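PDB 1KCD: endopolygalacturonase from Chondrostereum purpureum, which probably hydrolyses the alpha-1,4-glycosidic links between galacturonosyl units of polygalacturonate, as an endo-acting glycoside hydrolase of family 28. Local coordinates for residues Lys228-Ala233 with Gln260-Asp265; Gln172-Ala177 with Gly196-Ser201. All coordinates share one frame; numbering follows the deposited sequence.

Contact 1 of 2, residues Lys228-Ala233 with Gln260-Asp265. With GTK (beta-D-galactofuranuronic acid), chain B; GTR (beta-D-galactopyranuronic acid), chain C.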
loop_
_atom_site.group_PDB
_atom_site.type_symbol
_atom_site.label_atom_id
_atom_site.label_comp_id
_atom_site.label_asym_id
_atom_site.label_seq_id
_atom_site.Cartn_x
_atom_site.Cartn_y
_atom_site.Cartn_z
ATOM N N LYS A 228 4.371 11.930 0.071
ATOM C CA LYS A 228 3.519 12.946 0.689
ATOM C C LYS A 228 3.805 13.025 2.160
ATOM O O LYS A 228 3.814 12.010 2.844
ATOM C CB LYS A 228 2.023 12.590 0.481
ATOM C CG LYS A 228 1.618 11.109 0.411
ATOM C CD LYS A 228 0.087 10.942 0.342
ATOM C CE LYS A 228 -0.273 9.459 0.053
ATOM N NZ LYS A 228 -1.676 9.200 0.287
ATOM N N ALA A 229 4.030 14.237 2.642
ATOM C CA ALA A 229 4.189 14.456 4.058
ATOM C C ALA A 229 3.194 15.497 4.507
ATOM O O ALA A 229 2.982 16.517 3.845
ATOM C CB ALA A 229 5.601 14.931 4.432
ATOM N N GLN A 230 2.560 15.195 5.662
ATOM C CA GLN A 230 1.648 16.178 6.229
ATOM C C GLN A 230 2.375 17.493 6.484
ATOM O O GLN A 230 3.471 17.508 7.063
ATOM C CB GLN A 230 1.102 15.620 7.569
ATOM C CG GLN A 230 0.226 14.387 7.307
ATOM C CD GLN A 230 -0.184 13.588 8.514
ATOM O OE1 GLN A 230 -0.245 14.126 9.628
ATOM N NE2 GLN A 230 -0.538 12.319 8.314
ATOM N N ARG A 231 1.750 18.600 6.056
ATOM C CA ARG A 231 2.381 19.919 6.264
ATOM C C ARG A 231 2.761 20.108 7.692
ATOM O O ARG A 231 3.774 20.755 7.962
ATOM C CB ARG A 231 1.346 20.970 5.865
ATOM C CG ARG A 231 1.868 22.389 6.044
ATOM C CD ARG A 231 0.787 23.389 5.695
ATOM N NE ARG A 231 0.569 23.528 4.259
ATOM C CZ ARG A 231 -0.541 23.171 3.621
ATOM N NH1 ARG A 231 -1.567 22.591 4.243
ATOM N NH2 ARG A 231 -0.666 23.371 2.288
ATOM N N THR A 232 1.958 19.610 8.652
ATOM C CA THR A 232 2.201 19.883 10.062
ATOM C C THR A 232 3.135 18.884 10.746
ATOM O O THR A 232 3.442 19.081 11.927
ATOM C CB THR A 232 0.882 19.865 10.829
ATOM O OG1 THR A 232 0.267 18.579 10.582
ATOM C CG2 THR A 232 -0.030 20.975 10.353
ATOM N N ALA A 233 3.595 17.878 10.019
ATOM C CA ALA A 233 4.414 16.847 10.686
ATOM C C ALA A 233 5.771 17.346 11.152
ATOM O O ALA A 233 6.476 18.105 10.456
ATOM C CB ALA A 233 4.641 15.667 9.696
ATOM N N GLN A 260 5.447 18.257 0.564
ATOM C CA GLN A 260 5.354 18.418 2.009
ATOM C C GLN A 260 4.187 19.313 2.379
ATOM O O GLN A 260 4.142 19.882 3.490
ATOM C CB GLN A 260 6.680 18.933 2.539
ATOM C CG GLN A 260 7.726 17.810 2.502
ATOM C CD GLN A 260 9.156 18.291 2.643
ATOM O OE1 GLN A 260 9.496 19.415 2.253
ATOM N NE2 GLN A 260 10.051 17.438 3.152
ATOM N N SER A 261 3.181 19.379 1.508
ATOM C CA SER A 261 1.967 20.180 1.758
ATOM C C SER A 261 0.732 19.370 2.106
ATOM O O SER A 261 -0.350 19.946 2.190
ATOM C CB SER A 261 1.645 20.978 0.467
ATOM O OG SER A 261 2.723 21.864 0.195
ATOM N N TYR A 262 0.865 18.064 2.259
ATOM C CA TYR A 262 -0.316 17.230 2.391
ATOM C C TYR A 262 -1.173 17.718 3.524
ATOM O O TYR A 262 -0.676 18.043 4.630
ATOM C CB TYR A 262 0.154 15.776 2.616
ATOM C CG TYR A 262 -1.003 14.800 2.405
ATOM C CD1 TYR A 262 -1.319 14.332 1.105
ATOM C CD2 TYR A 262 -1.734 14.342 3.474
ATOM C CE1 TYR A 262 -2.358 13.433 0.894
ATOM C CE2 TYR A 262 -2.803 13.437 3.287
ATOM C CZ TYR A 262 -3.099 13.011 1.996
ATOM O OH TYR A 262 -4.153 12.114 1.838
ATOM N N PRO A 263 -2.493 17.748 3.406
ATOM C CA PRO A 263 -3.282 17.136 2.326
ATOM C C PRO A 263 -3.400 17.934 1.052
ATOM O O PRO A 263 -3.986 17.469 0.059
ATOM C CB PRO A 263 -4.660 17.025 3.024
ATOM C CG PRO A 263 -4.708 18.207 3.924
ATOM C CD PRO A 263 -3.318 18.298 4.525
ATOM N N ASP A 264 -2.844 19.120 0.932
ATOM C CA ASP A 264 -2.825 19.830 -0.348
ATOM C C ASP A 264 -1.695 19.299 -1.192
ATOM O O ASP A 264 -0.721 18.747 -0.656
ATOM C CB ASP A 264 -2.574 21.307 -0.097
ATOM C CG ASP A 264 -3.648 21.889 0.783
ATOM O OD1 ASP A 264 -4.810 21.726 0.368
ATOM O OD2 ASP A 264 -3.389 22.429 1.855
ATOM N N ASP A 265 -1.809 19.451 -2.499
ATOM C CA ASP A 265 -0.708 18.964 -3.339
ATOM C C ASP A 265 0.466 19.933 -3.248
ATOM O O ASP A 265 1.630 19.520 -3.136
ATOM C CB ASP A 265 -1.305 18.786 -4.735
ATOM C CG ASP A 265 -2.260 17.633 -4.946
ATOM O OD1 ASP A 265 -2.187 16.550 -4.323
ATOM O OD2 ASP A 265 -3.159 17.734 -5.825
HETATM C C1 GTK B . -5.289 5.515 4.078
HETATM O O1 GTK B . -5.198 5.189 5.459
HETATM C C2 GTK B . -6.628 6.062 3.671
HETATM O O2 GTK B . -6.747 5.946 2.234
HETATM C C3 GTK B . -6.454 7.572 3.953
HETATM O O3 GTK B . -7.051 7.839 5.214
HETATM C C4 GTK B . -4.939 7.769 4.097
HETATM O O4 GTK B . -4.310 6.516 3.870
HETATM C C5 GTK B . -4.340 8.910 3.280
HETATM O O5 GTK B . -4.235 8.422 1.951
HETATM C C6 GTK B . -3.001 9.460 3.669
HETATM O O6B GTK B . -2.967 10.044 4.868
HETATM O O6A GTK B . -1.996 9.374 2.988
HETATM C C1 GTR C . -8.556 11.221 -1.442
HETATM C C2 GTR C . -9.087 10.515 -0.168
HETATM C C3 GTR C . -8.220 10.862 0.917
HETATM C C4 GTR C . -6.720 10.367 0.700
HETATM C C5 GTR C . -6.333 10.971 -0.668
HETATM C C6 GTR C . -4.962 10.459 -1.085
HETATM O O1 GTR C . -9.336 10.822 -2.550
HETATM O O2 GTR C . -10.432 11.030 0.086
HETATM O O3 GTR C . -8.660 10.191 2.159
HETATM O O4 GTR C . -6.670 8.907 0.658
HETATM O O5 GTR C . -7.281 10.607 -1.687
HETATM O O6A GTR C . -4.807 9.667 -2.040
HETATM O O6B GTR C . -3.995 10.869 -0.424
HETATM O O HOH W 1 5.830 18.342 5.721
HETATM O O HOH W 2 -1.049 18.798 7.616
#
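The ring of Tyr262 and the methylenes of Lys228 run together toward the bound sugars, on successive coils of the right-handed parallel beta-helix of glycoside hydrolase family 28. One coil supplies the end of strand 226-230, the next the corner that follows strand 254-259. The tyrosine can be followed outward from the backbone. Its CB rests 3.2 Å from O of Ala229, and CG stands anti to the backbone N (chi1 -165°), which sends the ring along the lysine. CD1 then meets the lysine near CB and CD, and CE1 approaches CD of Lys228 to 3.5 Å, obliquely to the ring. At the tip, OH donates to O6B of the pyranose galacturonate at 2.6 Å. Lysine suits the neighbouring place because its methylenes, extended beyond CG, pack along the ring while its ammonium reaches as far as the phenol. NZ bonds that same O6B and also O6A of the furanose galacturonate, at 2.7 Å, so one ammonium joins the carboxylates of two sugars.

The backbones meet as a single parallel bridge. Tyr262 N makes a weak bond to O of Ala229, whereas N of Arg231 gives a nearly straight one (168°) to O of Tyr262, 2.9 Å away. Beyond it, Gln230 to Ala233 form a type I turn. The arginine suits this turn because its long chain, bent at chi3, comes back across the corner, where the carbonyls of Gly267 and Asn268 accept from NH2 and NE. O of Ser261 lies over one face of the guanidinium without bonding to it. At its edge a salt bridge forms end-on: NH1 and NH2, 3.0 and 2.9 Å away, both donate to the single oxygen OD2 of Asp264, on its anti side.

Contact 2 of 2, residues Gln172-Ala177 with Gly196-Ser201. With GTK (beta-D-galactofuranuronic acid), chain B; GTR (beta-D-galactopyranuronic acid), chain C.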
loop_
_atom_site.group_PDB
_atom_site.type_symbol
_atom_site.label_atom_id
_atom_site.label_comp_id
_atom_site.label_asym_id
_atom_site.label_seq_id
_atom_site.Cartn_x
_atom_site.Cartn_y
_atom_site.Cartn_z
ATOM N N GLN A 172 -9.277 2.030 -5.407
ATOM C CA GLN A 172 -9.667 3.425 -5.535
ATOM C C GLN A 172 -8.804 4.336 -4.682
ATOM O O GLN A 172 -9.171 5.493 -4.512
ATOM C CB GLN A 172 -11.157 3.636 -5.199
ATOM C CG GLN A 172 -12.099 2.882 -6.134
ATOM C CD GLN A 172 -12.239 1.406 -5.780
ATOM O OE1 GLN A 172 -12.304 1.006 -4.600
ATOM N NE2 GLN A 172 -12.285 0.534 -6.768
ATOM N N ASP A 173 -7.698 3.837 -4.122
ATOM C CA ASP A 173 -6.836 4.724 -3.348
ATOM C C ASP A 173 -5.408 4.198 -3.522
ATOM O O ASP A 173 -5.128 3.505 -4.534
ATOM C CB ASP A 173 -7.241 4.785 -1.852
ATOM C CG ASP A 173 -6.761 6.063 -1.181
ATOM O OD1 ASP A 173 -7.566 7.015 -1.012
ATOM O OD2 ASP A 173 -5.557 6.183 -0.852
ATOM N N ASP A 174 -4.487 4.533 -2.621
ATOM C CA ASP A 174 -3.092 4.111 -2.860
ATOM C C ASP A 174 -2.997 2.626 -3.137
ATOM O O ASP A 174 -3.582 1.802 -2.430
ATOM C CB ASP A 174 -2.246 4.478 -1.622
ATOM C CG ASP A 174 -2.057 5.971 -1.512
ATOM O OD1 ASP A 174 -1.752 6.609 -2.561
ATOM O OD2 ASP A 174 -2.150 6.493 -0.369
ATOM N N CYS A 175 -2.203 2.276 -4.129
ATOM C CA CYS A 175 -1.866 0.878 -4.356
ATOM C C CYS A 175 -1.143 0.303 -3.134
ATOM O O CYS A 175 -1.453 -0.733 -2.585
ATOM C CB CYS A 175 -1.051 0.817 -5.659
ATOM S SG CYS A 175 -0.713 -0.906 -6.140
ATOM N N ILE A 176 -0.117 1.061 -2.718
ATOM C CA ILE A 176 0.602 0.879 -1.459
ATOM C C ILE A 176 0.792 2.268 -0.880
ATOM O O ILE A 176 1.011 3.238 -1.642
ATOM C CB ILE A 176 1.955 0.191 -1.636
ATOM C CG1 ILE A 176 2.682 0.031 -0.301
ATOM C CG2 ILE A 176 2.828 0.888 -2.699
ATOM C CD1 ILE A 176 3.883 -0.906 -0.335
ATOM N N ALA A 177 0.708 2.367 0.456
ATOM C CA ALA A 177 1.104 3.544 1.189
ATOM C C ALA A 177 2.116 3.092 2.240
ATOM O O ALA A 177 1.713 2.293 3.134
ATOM C CB ALA A 177 -0.096 4.221 1.841
ATOM N N GLY A 196 -2.027 5.352 -7.032
ATOM C CA GLY A 196 -0.597 5.178 -7.358
ATOM C C GLY A 196 0.206 4.611 -6.195
ATOM O O GLY A 196 -0.318 4.058 -5.222
ATOM N N ILE A 197 1.526 4.717 -6.306
ATOM C CA ILE A 197 2.459 4.104 -5.349
ATOM C C ILE A 197 2.980 5.201 -4.456
ATOM O O ILE A 197 3.651 6.118 -4.921
ATOM C CB ILE A 197 3.607 3.424 -6.087
ATOM C CG1 ILE A 197 3.118 2.234 -6.978
ATOM C CG2 ILE A 197 4.688 2.922 -5.129
ATOM C CD1 ILE A 197 4.223 1.679 -7.884
ATOM N N SER A 198 2.646 5.112 -3.159
ATOM C CA SER A 198 2.880 6.249 -2.262
ATOM C C SER A 198 3.801 5.860 -1.084
ATOM O O SER A 198 3.721 4.773 -0.505
ATOM C CB SER A 198 1.545 6.742 -1.690
ATOM O OG SER A 198 0.803 7.376 -2.714
ATOM N N ILE A 199 4.578 6.883 -0.709
ATOM C CA ILE A 199 5.176 6.943 0.623
ATOM C C ILE A 199 4.408 8.021 1.352
ATOM O O ILE A 199 4.325 9.155 0.845
ATOM C CB ILE A 199 6.677 7.242 0.559
ATOM C CG1 ILE A 199 7.434 6.061 -0.068
ATOM C CG2 ILE A 199 7.210 7.616 1.938
ATOM C CD1 ILE A 199 8.866 6.452 -0.423
ATOM N N GLY A 200 3.828 7.668 2.481
ATOM C CA GLY A 200 3.053 8.604 3.300
ATOM C C GLY A 200 1.560 8.410 3.143
ATOM O O GLY A 200 1.139 7.456 2.479
ATOM N N SER A 201 0.768 9.319 3.711
ATOM C CA SER A 201 1.296 10.581 4.223
ATOM C C SER A 201 2.120 10.372 5.483
ATOM O O SER A 201 1.793 9.603 6.392
ATOM C CB SER A 201 0.135 11.558 4.515
ATOM O OG SER A 201 -0.615 11.146 5.648
HETATM C C1 GTK B . -5.289 5.515 4.078
HETATM O O1 GTK B . -5.198 5.189 5.459
HETATM C C2 GTK B . -6.628 6.062 3.671
HETATM O O2 GTK B . -6.747 5.946 2.234
HETATM C C3 GTK B . -6.454 7.572 3.953
HETATM O O3 GTK B . -7.051 7.839 5.214
HETATM C C4 GTK B . -4.939 7.769 4.097
HETATM O O4 GTK B . -4.310 6.516 3.870
HETATM C C5 GTK B . -4.340 8.910 3.280
HETATM O O5 GTK B . -4.235 8.422 1.951
HETATM C C6 GTK B . -3.001 9.460 3.669
HETATM O O6B GTK B . -2.967 10.044 4.868
HETATM O O6A GTK B . -1.996 9.374 2.988
HETATM C C1 GTR C . -8.556 11.221 -1.442
HETATM C C2 GTR C . -9.087 10.515 -0.168
HETATM C C3 GTR C . -8.220 10.862 0.917
HETATM C C4 GTR C . -6.720 10.367 0.700
HETATM C C5 GTR C . -6.333 10.971 -0.668
HETATM C C6 GTR C . -4.962 10.459 -1.085
HETATM O O1 GTR C . -9.336 10.822 -2.550
HETATM O O2 GTR C . -10.432 11.030 0.086
HETATM O O3 GTR C . -8.660 10.191 2.159
HETATM O O4 GTR C . -6.670 8.907 0.658
HETATM O O5 GTR C . -7.281 10.607 -1.687
HETATM O O6A GTR C . -4.807 9.667 -2.040
HETATM O O6B GTR C . -3.995 10.869 -0.424
#
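The carboxylate of Asp174, just before strand 176-179 in a parallel sheet of the family 28 beta-helix, takes the hydroxyl of Ser198 from above its plane: OG donates to OD1 at 2.7 Å, 59° out of that plane. Arg226 also forms a salt bridge with OD1. The carboxylate of Asp173 is turned to the sugars. Its OD2 receives N of Asp174 on the anti side, tilted 29° out of its plane, and OD1 stands 2.7 Å from O4 of the pyranose galacturonate. These acids lead into strand 176-179, which pairs with strand 197-202.

N of Cys175 donates to O of Gly196, and N of Ser198 to O of Ile176 at 2.9 Å. Gly196 suits its place because, with phi 89°, a side chain would press on the preceding carbonyl. Cys175 is linked to Cys191 by a disulfide. On the sheet face away from the sugars, the branched isoleucines fit the apolar interior, CG2 of Ile176 meeting CG2 of Ile197 at 3.7 Å beside Phe186. At the far end, after the cis peptide that follows Gly200, Ser201 holds the furanose carboxylate twice: N to O6A, and OG to O6B at 2.7 Å.

Contact 2 is wholly buried, its centre about 5 Å from that of the chain, whereas contact 1, about 18 Å out, is partly exposed. Both reach the same parallel sheet, where strands 197-202 and 226-230 are neighbours, and both touch the two bound sugars. Near the core, contact 2 combines parallel strand pairing and apolar packing with an acidic cluster. Farther out, at the end of strand 226-230, contact 1 relies on a turn and an outer salt bridge, and brings a basic and a phenolic group to the sugar carboxylates. A salt bridge joins the two contacts, NZ of Lys228 lying 2.8 Å from OD2 of Asp174, and CD2 of Tyr262 packs on CB of Ser201.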